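Local coordinates for protein putative TIM-barrel metal-dependent hydrolase (Mycobacterium avium subsp. paratuberculosis S397, PDB 4DZI) that is a putative metal-dependent hydrolase of the amidohydrolase family that binds a pair of metal ions, here cadmium, and probably uses them in hydrolysis, at residues Met140-Asp151 and Arg176-Arg187. Residues are numbered along the deposited sequence; the frame is centred on the assembly and turned at random.
Sequences MASVHAFNLWLD and RAVEEVDFVLAR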
loop_
_atom_site.group_PDB
_atom_site.type_symbol
_atom_site.label_atom_id
_atom_site.label_comp_id
_atom_site.label_asym_id
_atom_site.label_seq_id
_atom_site.Cartn_x
_atom_site.Cartn_y
_atom_site.Cartn_z
ATOM N N MET C 140 18.884 -0.954 -21.005
ATOM C CA MET C 140 19.803 -2.091 -21.059
ATOM C C MET C 140 21.237 -1.642 -21.292
ATOM O O MET C 140 22.168 -2.192 -20.678
ATOM C CB MET C 140 19.377 -3.105 -22.152
ATOM C CG MET C 140 17.967 -3.649 -21.998
ATOM S SD MET C 140 17.533 -4.329 -20.377
ATOM C CE MET C 140 18.332 -5.915 -20.418
ATOM N N ALA C 141 21.443 -0.664 -22.168
ATOM C CA ALA C 141 22.802 -0.193 -22.422
ATOM C C ALA C 141 23.364 0.519 -21.207
ATOM O O ALA C 141 24.587 0.476 -20.952
ATOM C CB ALA C 141 22.831 0.732 -23.629
ATOM N N SER C 142 22.495 1.209 -20.465
ATOM C CA SER C 142 22.973 1.999 -19.351
ATOM C C SER C 142 23.300 1.085 -18.172
ATOM O O SER C 142 24.243 1.343 -17.438
ATOM C CB SER C 142 21.947 3.071 -18.887
ATOM O OG SER C 142 21.704 4.053 -19.912
ATOM N N VAL C 143 22.503 0.019 -17.987
ATOM C CA VAL C 143 22.782 -0.929 -16.929
ATOM C C VAL C 143 24.118 -1.620 -17.268
ATOM O O VAL C 143 24.977 -1.796 -16.398
ATOM C CB VAL C 143 21.625 -1.943 -16.779
ATOM C CG1 VAL C 143 22.050 -3.167 -15.992
ATOM C CG2 VAL C 143 20.414 -1.266 -16.122
ATOM N N HIS C 144 24.340 -1.962 -18.538
ATOM C CA HIS C 144 25.615 -2.602 -18.867
ATOM C C HIS C 144 26.794 -1.672 -18.614
ATOM O O HIS C 144 27.813 -2.084 -18.017
ATOM C CB HIS C 144 25.614 -3.170 -20.306
ATOM C CG HIS C 144 26.829 -3.978 -20.609
ATOM N ND1 HIS C 144 27.155 -5.082 -19.888
ATOM C CD2 HIS C 144 27.841 -3.799 -21.549
ATOM C CE1 HIS C 144 28.313 -5.593 -20.368
ATOM N NE2 HIS C 144 28.724 -4.811 -21.384
ATOM N N ALA C 145 26.671 -0.404 -19.020
ATOM C CA ALA C 145 27.740 0.595 -18.812
ATOM C C ALA C 145 28.074 0.709 -17.328
ATOM O O ALA C 145 29.245 0.690 -16.915
ATOM C CB ALA C 145 27.289 1.955 -19.321
ATOM N N PHE C 146 27.022 0.789 -16.512
ATOM C CA PHE C 146 27.174 0.874 -15.091
ATOM C C PHE C 146 27.915 -0.340 -14.504
ATOM O O PHE C 146 28.790 -0.191 -13.638
ATOM C CB PHE C 146 25.780 0.992 -14.421
ATOM C CG PHE C 146 25.839 0.916 -12.906
ATOM C CD1 PHE C 146 26.192 2.031 -12.172
ATOM C CD2 PHE C 146 25.587 -0.279 -12.234
ATOM C CE1 PHE C 146 26.246 1.977 -10.781
ATOM C CE2 PHE C 146 25.690 -0.355 -10.842
ATOM C CZ PHE C 146 26.019 0.794 -10.126
ATOM N N ASN C 147 27.527 -1.531 -14.943
ATOM C CA ASN C 147 28.113 -2.757 -14.433
ATOM C C ASN C 147 29.597 -2.825 -14.820
ATOM O O ASN C 147 30.404 -3.290 -14.030
ATOM C CB ASN C 147 27.360 -3.951 -15.000
ATOM C CG ASN C 147 25.991 -4.130 -14.371
ATOM O OD1 ASN C 147 25.689 -3.539 -13.339
ATOM N ND2 ASN C 147 25.176 -4.990 -14.978
ATOM N N LEU C 148 29.942 -2.354 -16.022
ATOM C CA LEU C 148 31.357 -2.284 -16.429
ATOM C C LEU C 148 32.110 -1.324 -15.506
ATOM O O LEU C 148 33.204 -1.631 -15.038
ATOM C CB LEU C 148 31.475 -1.826 -17.893
ATOM C CG LEU C 148 31.048 -2.830 -18.987
ATOM C CD1 LEU C 148 30.960 -2.197 -20.370
ATOM C CD2 LEU C 148 32.035 -3.986 -19.001
ATOM N N TRP C 149 31.531 -0.140 -15.257
ATOM C CA TRP C 149 32.126 0.796 -14.345
ATOM C C TRP C 149 32.321 0.179 -12.965
ATOM O O TRP C 149 33.344 0.361 -12.297
ATOM C CB TRP C 149 31.277 2.096 -14.244
ATOM C CG TRP C 149 31.722 2.818 -13.006
ATOM C CD1 TRP C 149 32.872 3.582 -12.856
ATOM C CD2 TRP C 149 31.153 2.696 -11.651
ATOM N NE1 TRP C 149 33.026 3.976 -11.571
ATOM C CE2 TRP C 149 31.989 3.489 -10.789
ATOM C CE3 TRP C 149 30.014 2.058 -11.108
ATOM C CZ2 TRP C 149 31.747 3.613 -9.426
ATOM C CZ3 TRP C 149 29.765 2.207 -9.728
ATOM C CH2 TRP C 149 30.628 2.964 -8.901
ATOM N N LEU C 150 31.303 -0.563 -12.515
ATOM C CA LEU C 150 31.318 -1.102 -11.145
ATOM C C LEU C 150 32.428 -2.142 -10.987
ATOM O O LEU C 150 33.145 -2.160 -9.982
ATOM C CB LEU C 150 29.969 -1.745 -10.830
ATOM C CG LEU C 150 29.819 -2.371 -9.447
ATOM C CD1 LEU C 150 29.901 -1.363 -8.306
ATOM C CD2 LEU C 150 28.452 -3.089 -9.432
ATOM N N ASP C 151 32.566 -2.978 -11.996
ATOM C CA ASP C 151 33.572 -4.047 -11.932
ATOM C C ASP C 151 34.967 -3.422 -12.014
ATOM O O ASP C 151 35.936 -3.945 -11.468
ATOM C CB ASP C 151 33.361 -5.021 -13.083
ATOM C CG ASP C 151 34.097 -6.379 -12.863
ATOM O OD1 ASP C 151 34.307 -6.789 -11.699
ATOM O OD2 ASP C 151 34.412 -7.035 -13.873
ATOM N N ARG C 176 18.042 -9.712 -23.682
ATOM C CA ARG C 176 19.247 -8.965 -23.339
ATOM C C ARG C 176 19.604 -9.126 -21.850
ATOM O O ARG C 176 20.782 -9.126 -21.500
ATOM C CB ARG C 176 19.142 -7.507 -23.760
ATOM C CG ARG C 176 20.346 -6.656 -23.405
ATOM C CD ARG C 176 21.573 -7.025 -24.223
ATOM N NE ARG C 176 22.807 -6.507 -23.635
ATOM C CZ ARG C 176 23.258 -5.267 -23.802
ATOM N NH1 ARG C 176 22.572 -4.394 -24.533
ATOM N NH2 ARG C 176 24.400 -4.898 -23.233
ATOM N N ALA C 177 18.590 -9.311 -20.994
ATOM C CA ALA C 177 18.827 -9.533 -19.569
ATOM C C ALA C 177 19.617 -10.834 -19.303
ATOM O O ALA C 177 20.456 -10.882 -18.399
ATOM C CB ALA C 177 17.501 -9.530 -18.802
ATOM N N VAL C 178 19.305 -11.888 -20.059
ATOM C CA VAL C 178 20.033 -13.150 -19.945
ATOM C C VAL C 178 21.495 -12.924 -20.350
ATOM O O VAL C 178 22.412 -13.429 -19.688
ATOM C CB VAL C 178 19.397 -14.307 -20.773
ATOM C CG1 VAL C 178 20.347 -15.498 -20.791
ATOM C CG2 VAL C 178 18.047 -14.745 -20.215
ATOM N N GLU C 179 21.729 -12.121 -21.383
ATOM C CA GLU C 179 23.110 -11.730 -21.704
ATOM C C GLU C 179 23.795 -10.961 -20.584
ATOM O O GLU C 179 24.959 -11.159 -20.332
ATOM C CB GLU C 179 23.187 -10.893 -22.979
ATOM C CG GLU C 179 22.769 -11.664 -24.216
ATOM C CD GLU C 179 22.771 -10.789 -25.450
ATOM O OE1 GLU C 179 23.602 -9.855 -25.505
ATOM O OE2 GLU C 179 21.940 -11.035 -26.351
ATOM N N GLU C 180 23.083 -10.026 -19.951
ATOM C CA GLU C 180 23.693 -9.310 -18.844
ATOM C C GLU C 180 24.028 -10.260 -17.697
ATOM O O GLU C 180 25.068 -10.131 -17.065
ATOM C CB GLU C 180 22.770 -8.182 -18.329
ATOM C CG GLU C 180 23.543 -7.205 -17.447
ATOM C CD GLU C 180 24.517 -6.352 -18.258
ATOM O OE1 GLU C 180 24.182 -5.996 -19.426
ATOM O OE2 GLU C 180 25.601 -6.019 -17.736
ATOM N N VAL C 181 23.128 -11.190 -17.394
ATOM C CA VAL C 181 23.355 -12.077 -16.282
ATOM C C VAL C 181 24.573 -12.970 -16.600
ATOM O O VAL C 181 25.470 -13.132 -15.787
ATOM C CB VAL C 181 22.158 -12.988 -15.992
ATOM C CG1 VAL C 181 22.586 -14.100 -15.049
ATOM C CG2 VAL C 181 20.990 -12.206 -15.408
ATOM N N ASP C 182 24.607 -13.531 -17.801
ATOM C CA ASP C 182 25.776 -14.323 -18.198
ATOM C C ASP C 182 27.075 -13.531 -18.065
ATOM O O ASP C 182 28.078 -14.062 -17.579
ATOM C CB ASP C 182 25.616 -14.855 -19.635
ATOM C CG ASP C 182 24.601 -15.979 -19.725
ATOM O OD1 ASP C 182 24.227 -16.525 -18.656
ATOM O OD2 ASP C 182 24.177 -16.322 -20.860
ATOM N N PHE C 183 27.067 -12.274 -18.497
ATOM C CA PHE C 183 28.256 -11.440 -18.425
ATOM C C PHE C 183 28.704 -11.222 -16.971
ATOM O O PHE C 183 29.875 -11.380 -16.661
ATOM C CB PHE C 183 28.032 -10.088 -19.121
ATOM C CG PHE C 183 28.998 -9.022 -18.678
ATOM C CD1 PHE C 183 28.645 -8.120 -17.678
ATOM C CD2 PHE C 183 30.249 -8.917 -19.256
ATOM C CE1 PHE C 183 29.532 -7.145 -17.254
ATOM C CE2 PHE C 183 31.139 -7.939 -18.846
ATOM C CZ PHE C 183 30.784 -7.054 -17.844
ATOM N N VAL C 184 27.784 -10.844 -16.078
ATOM C CA VAL C 184 28.184 -10.590 -14.674
ATOM C C VAL C 184 28.564 -11.861 -13.908
ATOM O O VAL C 184 29.503 -11.846 -13.124
ATOM C CB VAL C 184 27.158 -9.711 -13.869
ATOM C CG1 VAL C 184 26.933 -8.369 -14.584
ATOM C CG2 VAL C 184 25.846 -10.456 -13.634
ATOM N N LEU C 185 27.862 -12.962 -14.173
ATOM C CA LEU C 185 28.219 -14.265 -13.602
ATOM C C LEU C 185 29.611 -14.680 -14.068
ATOM O O LEU C 185 30.426 -15.163 -13.274
ATOM C CB LEU C 185 27.186 -15.317 -13.994
ATOM C CG LEU C 185 25.818 -15.228 -13.323
ATOM C CD1 LEU C 185 24.921 -16.358 -13.800
ATOM C CD2 LEU C 185 25.976 -15.303 -11.811
ATOM N N ALA C 186 29.897 -14.502 -15.354
ATOM C CA ALA C 186 31.252 -14.824 -15.825
ATOM C C ALA C 186 32.329 -13.949 -15.164
ATOM O O ALA C 186 33.462 -14.393 -14.979
ATOM C CB ALA C 186 31.337 -14.758 -17.338
ATOM N N ARG C 187 31.994 -12.709 -14.791
ATOM C CA ARG C 187 32.940 -11.868 -14.071
ATOM C C ARG C 187 32.928 -12.110 -12.548
ATOM O O ARG C 187 33.553 -11.382 -11.791
ATOM C CB ARG C 187 32.684 -10.385 -14.369
ATOM C CG ARG C 187 33.031 -9.930 -15.784
ATOM C CD ARG C 187 34.363 -9.177 -15.805
ATOM N NE ARG C 187 34.659 -8.574 -17.115
ATOM C CZ ARG C 187 34.618 -7.268 -17.416
ATOM N NH1 ARG C 187 34.917 -6.874 -18.651
ATOM N NH2 ARG C 187 34.291 -6.342 -16.512
HETATM O O HOH W 1 21.781 -4.893 -19.560
HETATM O O HOH W 2 34.784 -3.329 -16.417
HETATM O O HOH W 3 35.169 -9.360 -12.240
#
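Parallel packing of neighbouring outer helices, the recurring side-by-side contact of an alpha/beta barrel, is illustrated by helices 136-153 and 174-186, where His144 and Asn147 of the first both grip the carboxylate of Glu180 on the second. The segment axes run only 5° from parallel and 11.0 Å apart, and polar and apolar side chains share the interface. His144 ND1 donates to Glu180 OE2 at 2.8 Å, almost straight (176°) and in the ring plane, meeting the syn lone pair of OE2. Asn147 ND2 reaches the same oxygen at 3.0 Å but arrives from above the carboxylate plane, while its OD1 accepts from the backbone N of Ile168, so the amide is held at both ends. A water donates to Glu180 OE1 and to Met140 O, adding a third bond to this buried acid; Arg176 of the same helix is only a long-range charge partner, which would probably favour the ionised form.

The imidazole serves a second purpose. With CG anti to the backbone N (chi1 -173°), it reaches across the gap and sets CE1 over the centre of the Phe183 ring, 3.6 Å above its plane, in a T-shaped stack with the histidine as the edge. Leu148 CD2 comes in obliquely, 3.5 Å from Phe183 CZ, and the aliphatic CG of Arg187 lies on the face opposite His144. At the N-terminal end, the bent chain of Met140 brings CE to within 4.0 Å of Ala177 CB, sliding past the stem of Arg176. Toward the C-terminal end, a water joins Arg187 NH2 to Leu148 O. Val216 of helix 214-223 packs against Ala177, extending the layer of helices around the barrel, as expected for the TIM-barrel fold of the amidohydrolases.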